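Local structure of PAN2-PAN3 deadenylation complex catalytic subunit pan2 (Neurospora crassa, 4CZW) at residues Thr321-Glu333 and Ser340-Glu352. The protein shortens mRNA poly(A) tails as the catalytic subunit of the PAN2-PAN3 deadenylase, here represented by its ubiquitin protease-like and exonuclease domains. Residues are numbered along the deposited sequence; the frame is centred on the assembly and turned at random.
Sequences TVYSLVGTVVNVE and SHLVATVNVGRAE
The carbonyl oxygen of Leu325 is gripped twice by Arg350, weakly both times: NE lies 3.0 Å from O and NH2 3.2 Å, each at a strongly bent angle. Arg350 reaches it by a bend at chi2 (-62°), and its guanidinium lies between Ser324 CB over one face and Asn347 ND2 over the other, while NH2 also forms a salt bridge with Glu290. A leucine in its place would probably leave Glu290 without its mate and the Leu325 oxygen without its two weak donors. Beside this site Asn347 N donates to Val326 O (2.9 Å), and Asn347 OD1 accepts from Gly349 N in an Asx turn. From there antiparallel backbone pairing runs through Thr328-Thr345 and Val330-Val343 to Val332-His341. Val343 CG2 packs against Val330 CB (3.8 Å) and Val332 CG2 (3.9 Å) on the face that also carries Thr328 and Thr345, whose hydroxyls share a water. On the other face, Leu342 CD2 meets Asn331 OD1 (3.6 Å); Asn331 OD1 also accepts a hydrogen bond from a water, 2.6 Å from the water oxygen, that Ser340 OG shares. Here helices 51-58 and 130-149 cover the sheet. Strands 321-334 and 339-347 thus form a β-hairpin in the mixed β-sheet of the USP-like pseudo-UCH domain.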
loop_
_atom_site.group_PDB
_atom_site.type_symbol
_atom_site.label_atom_id
_atom_site.label_comp_id
_atom_site.label_asym_id
_atom_site.label_seq_id
_atom_site.Cartn_x
_atom_site.Cartn_y
_atom_site.Cartn_z
ATOM N N THR A 321 27.418 -5.494 8.111
ATOM C CA THR A 321 26.107 -5.797 7.557
ATOM C C THR A 321 25.897 -5.009 6.274
ATOM O O THR A 321 25.746 -3.786 6.308
ATOM C CB THR A 321 24.976 -5.469 8.544
ATOM O OG1 THR A 321 25.220 -6.122 9.797
ATOM C CG2 THR A 321 23.639 -5.926 7.985
ATOM N N VAL A 322 25.899 -5.714 5.146
ATOM C CA VAL A 322 25.752 -5.086 3.840
ATOM C C VAL A 322 24.295 -4.734 3.549
ATOM O O VAL A 322 23.414 -5.592 3.605
ATOM C CB VAL A 322 26.290 -5.999 2.725
ATOM C CG1 VAL A 322 26.032 -5.388 1.353
ATOM C CG2 VAL A 322 27.777 -6.260 2.927
ATOM N N TYR A 323 24.051 -3.464 3.246
ATOM C CA TYR A 323 22.709 -2.996 2.917
ATOM C C TYR A 323 22.588 -2.704 1.425
ATOM O O TYR A 323 23.523 -2.199 0.804
ATOM C CB TYR A 323 22.359 -1.747 3.729
ATOM C CG TYR A 323 22.005 -2.028 5.173
ATOM C CD1 TYR A 323 22.993 -2.260 6.121
ATOM C CD2 TYR A 323 20.679 -2.053 5.589
ATOM C CE1 TYR A 323 22.671 -2.514 7.441
ATOM C CE2 TYR A 323 20.348 -2.307 6.907
ATOM C CZ TYR A 323 21.348 -2.536 7.828
ATOM O OH TYR A 323 21.020 -2.790 9.140
ATOM N N SER A 324 21.433 -3.030 0.854
ATOM C CA SER A 324 21.173 -2.750 -0.551
ATOM C C SER A 324 20.180 -1.603 -0.691
ATOM O O SER A 324 19.217 -1.508 0.068
ATOM C CB SER A 324 20.645 -3.996 -1.265
ATOM O OG SER A 324 21.628 -5.017 -1.298
ATOM N N LEU A 325 20.429 -0.728 -1.659
ATOM C CA LEU A 325 19.531 0.388 -1.920
ATOM C C LEU A 325 18.288 -0.086 -2.662
ATOM O O LEU A 325 18.374 -0.579 -3.787
ATOM C CB LEU A 325 20.244 1.474 -2.726
ATOM C CG LEU A 325 19.392 2.670 -3.153
ATOM C CD1 LEU A 325 18.856 3.410 -1.937
ATOM C CD2 LEU A 325 20.194 3.603 -4.044
ATOM N N VAL A 326 17.132 0.060 -2.022
ATOM C CA VAL A 326 15.871 -0.353 -2.625
ATOM C C VAL A 326 15.345 0.711 -3.581
ATOM O O VAL A 326 15.070 0.428 -4.747
ATOM C CB VAL A 326 14.800 -0.643 -1.557
ATOM C CG1 VAL A 326 13.464 -0.942 -2.215
ATOM C CG2 VAL A 326 15.235 -1.800 -0.673
ATOM N N GLY A 327 15.209 1.935 -3.083
ATOM C CA GLY A 327 14.694 3.024 -3.892
ATOM C C GLY A 327 14.822 4.382 -3.231
ATOM O O GLY A 327 15.441 4.516 -2.175
ATOM N N THR A 328 14.227 5.392 -3.858
ATOM C CA THR A 328 14.320 6.760 -3.364
ATOM C C THR A 328 13.054 7.561 -3.654
ATOM O O THR A 328 12.583 7.604 -4.791
ATOM C CB THR A 328 15.522 7.498 -3.988
ATOM O OG1 THR A 328 16.732 6.788 -3.697
ATOM C CG2 THR A 328 15.627 8.913 -3.441
ATOM N N VAL A 329 12.502 8.190 -2.620
ATOM C CA VAL A 329 11.421 9.149 -2.804
ATOM C C VAL A 329 12.022 10.482 -3.232
ATOM O O VAL A 329 12.784 11.096 -2.484
ATOM C CB VAL A 329 10.586 9.336 -1.525
ATOM C CG1 VAL A 329 9.592 10.475 -1.700
ATOM C CG2 VAL A 329 9.869 8.044 -1.168
ATOM N N VAL A 330 11.680 10.924 -4.438
ATOM C CA VAL A 330 12.329 12.087 -5.034
ATOM C C VAL A 330 11.385 13.276 -5.192
ATOM O O VAL A 330 10.269 13.133 -5.692
ATOM C CB VAL A 330 12.920 11.733 -6.414
ATOM C CG1 VAL A 330 13.608 12.940 -7.025
ATOM C CG2 VAL A 330 13.888 10.567 -6.292
ATOM N N ASN A 331 11.842 14.448 -4.763
ATOM C CA ASN A 331 11.085 15.680 -4.946
ATOM C C ASN A 331 11.399 16.314 -6.295
ATOM O O ASN A 331 12.562 16.516 -6.638
ATOM C CB ASN A 331 11.381 16.670 -3.818
ATOM C CG ASN A 331 10.522 17.918 -3.897
ATOM O OD1 ASN A 331 9.409 17.951 -3.374
ATOM N ND2 ASN A 331 11.039 18.955 -4.548
ATOM N N VAL A 332 10.355 16.623 -7.058
ATOM C CA VAL A 332 10.521 17.224 -8.377
ATOM C C VAL A 332 9.892 18.612 -8.432
ATOM O O VAL A 332 8.681 18.760 -8.267
ATOM C CB VAL A 332 9.902 16.345 -9.479
ATOM C CG1 VAL A 332 9.994 17.042 -10.826
ATOM C CG2 VAL A 332 10.588 14.987 -9.523
ATOM N N GLU A 333 10.721 19.624 -8.667
ATOM C CA GLU A 333 10.250 21.004 -8.722
ATOM C C GLU A 333 9.933 21.440 -10.148
ATOM O O GLU A 333 10.583 21.011 -11.100
ATOM C CB GLU A 333 11.290 21.949 -8.114
ATOM C CG GLU A 333 11.598 21.693 -6.650
ATOM C CD GLU A 333 12.615 22.669 -6.093
ATOM O OE1 GLU A 333 13.018 23.594 -6.829
ATOM O OE2 GLU A 333 13.014 22.511 -4.919
ATOM N N SER A 340 5.764 21.594 -6.496
ATOM C CA SER A 340 6.543 20.375 -6.281
ATOM C C SER A 340 5.620 19.161 -6.176
ATOM O O SER A 340 4.499 19.269 -5.686
ATOM C CB SER A 340 7.416 20.495 -5.019
ATOM O OG SER A 340 6.633 20.651 -3.848
ATOM N N HIS A 341 6.085 18.010 -6.650
ATOM C CA HIS A 341 5.389 16.748 -6.403
ATOM C C HIS A 341 6.419 15.628 -6.326
ATOM O O HIS A 341 7.586 15.832 -6.662
ATOM C CB HIS A 341 4.341 16.453 -7.483
ATOM C CG HIS A 341 4.875 15.687 -8.653
ATOM N ND1 HIS A 341 5.704 16.254 -9.595
ATOM C CD2 HIS A 341 4.692 14.400 -9.035
ATOM C CE1 HIS A 341 6.013 15.348 -10.506
ATOM N NE2 HIS A 341 5.411 14.216 -10.190
ATOM N N LEU A 342 5.997 14.449 -5.880
ATOM C CA LEU A 342 6.946 13.374 -5.616
ATOM C C LEU A 342 6.862 12.224 -6.614
ATOM O O LEU A 342 5.782 11.857 -7.075
ATOM C CB LEU A 342 6.736 12.837 -4.201
ATOM C CG LEU A 342 6.648 13.909 -3.115
ATOM C CD1 LEU A 342 6.304 13.290 -1.773
ATOM C CD2 LEU A 342 7.946 14.696 -3.028
ATOM N N VAL A 343 8.020 11.661 -6.941
ATOM C CA VAL A 343 8.096 10.449 -7.745
ATOM C C VAL A 343 8.942 9.421 -7.006
ATOM O O VAL A 343 9.530 9.727 -5.968
ATOM C CB VAL A 343 8.699 10.710 -9.139
ATOM C CG1 VAL A 343 7.881 11.756 -9.887
ATOM C CG2 VAL A 343 10.152 11.143 -9.016
ATOM N N ALA A 344 9.003 8.205 -7.535
ATOM C CA ALA A 344 9.782 7.150 -6.900
ATOM C C ALA A 344 10.671 6.428 -7.904
ATOM O O ALA A 344 10.192 5.912 -8.914
ATOM C CB ALA A 344 8.859 6.160 -6.204
ATOM N N THR A 345 11.969 6.408 -7.624
ATOM C CA THR A 345 12.918 5.651 -8.429
ATOM C C THR A 345 13.340 4.408 -7.657
ATOM O O THR A 345 14.082 4.496 -6.680
ATOM C CB THR A 345 14.155 6.487 -8.796
ATOM O OG1 THR A 345 14.772 6.982 -7.601
ATOM C CG2 THR A 345 13.757 7.662 -9.677
ATOM N N VAL A 346 12.858 3.250 -8.099
ATOM C CA VAL A 346 13.024 2.012 -7.346
ATOM C C VAL A 346 13.657 0.898 -8.179
ATOM O O VAL A 346 13.318 0.712 -9.347
ATOM C CB VAL A 346 11.663 1.514 -6.803
ATOM C CG1 VAL A 346 11.829 0.225 -6.016
ATOM C CG2 VAL A 346 11.008 2.585 -5.945
ATOM N N ASN A 347 14.586 0.165 -7.569
ATOM C CA ASN A 347 15.121 -1.051 -8.168
ATOM C C ASN A 347 14.212 -2.230 -7.830
ATOM O O ASN A 347 14.285 -2.786 -6.735
ATOM C CB ASN A 347 16.548 -1.312 -7.679
ATOM C CG ASN A 347 17.277 -2.352 -8.514
ATOM O OD1 ASN A 347 16.677 -3.302 -9.016
ATOM N ND2 ASN A 347 18.584 -2.172 -8.666
ATOM N N VAL A 348 13.359 -2.610 -8.778
ATOM C CA VAL A 348 12.365 -3.654 -8.541
ATOM C C VAL A 348 12.977 -5.053 -8.515
ATOM O O VAL A 348 12.269 -6.042 -8.324
ATOM C CB VAL A 348 11.256 -3.624 -9.611
ATOM C CG1 VAL A 348 10.562 -2.272 -9.615
ATOM C CG2 VAL A 348 11.831 -3.941 -10.984
ATOM N N GLY A 349 14.289 -5.132 -8.705
ATOM C CA GLY A 349 14.980 -6.408 -8.718
ATOM C C GLY A 349 15.176 -6.999 -7.335
ATOM O O GLY A 349 15.384 -8.204 -7.194
ATOM N N ARG A 350 15.107 -6.150 -6.313
ATOM C CA ARG A 350 15.307 -6.591 -4.937
ATOM C C ARG A 350 14.206 -7.550 -4.493
ATOM O O ARG A 350 14.458 -8.499 -3.749
ATOM C CB ARG A 350 15.357 -5.391 -3.986
ATOM C CG ARG A 350 16.148 -4.198 -4.502
ATOM C CD ARG A 350 17.614 -4.526 -4.720
ATOM N NE ARG A 350 18.377 -3.334 -5.082
ATOM C CZ ARG A 350 19.655 -3.342 -5.446
ATOM N NH1 ARG A 350 20.323 -4.485 -5.505
ATOM N NH2 ARG A 350 20.265 -2.205 -5.756
ATOM N N ALA A 351 12.985 -7.297 -4.956
ATOM C CA ALA A 351 11.831 -8.102 -4.566
ATOM C C ALA A 351 11.505 -9.167 -5.610
ATOM O O ALA A 351 10.382 -9.666 -5.672
ATOM C CB ALA A 351 10.622 -7.207 -4.330
ATOM N N GLU A 352 12.495 -9.510 -6.425
ATOM C CA GLU A 352 12.328 -10.521 -7.463
ATOM C C GLU A 352 13.412 -11.587 -7.350
ATOM O O GLU A 352 14.467 -11.333 -6.768
ATOM C CB GLU A 352 12.362 -9.873 -8.850
ATOM C CG GLU A 352 11.163 -8.997 -9.159
ATOM C CD GLU A 352 11.247 -8.367 -10.535
ATOM O OE1 GLU A 352 12.314 -8.473 -11.176
ATOM O OE2 GLU A 352 10.245 -7.768 -10.977
HETATM O O HOH W 1 17.075 5.924 -6.719
HETATM O O HOH W 2 8.093 19.401 -1.689
#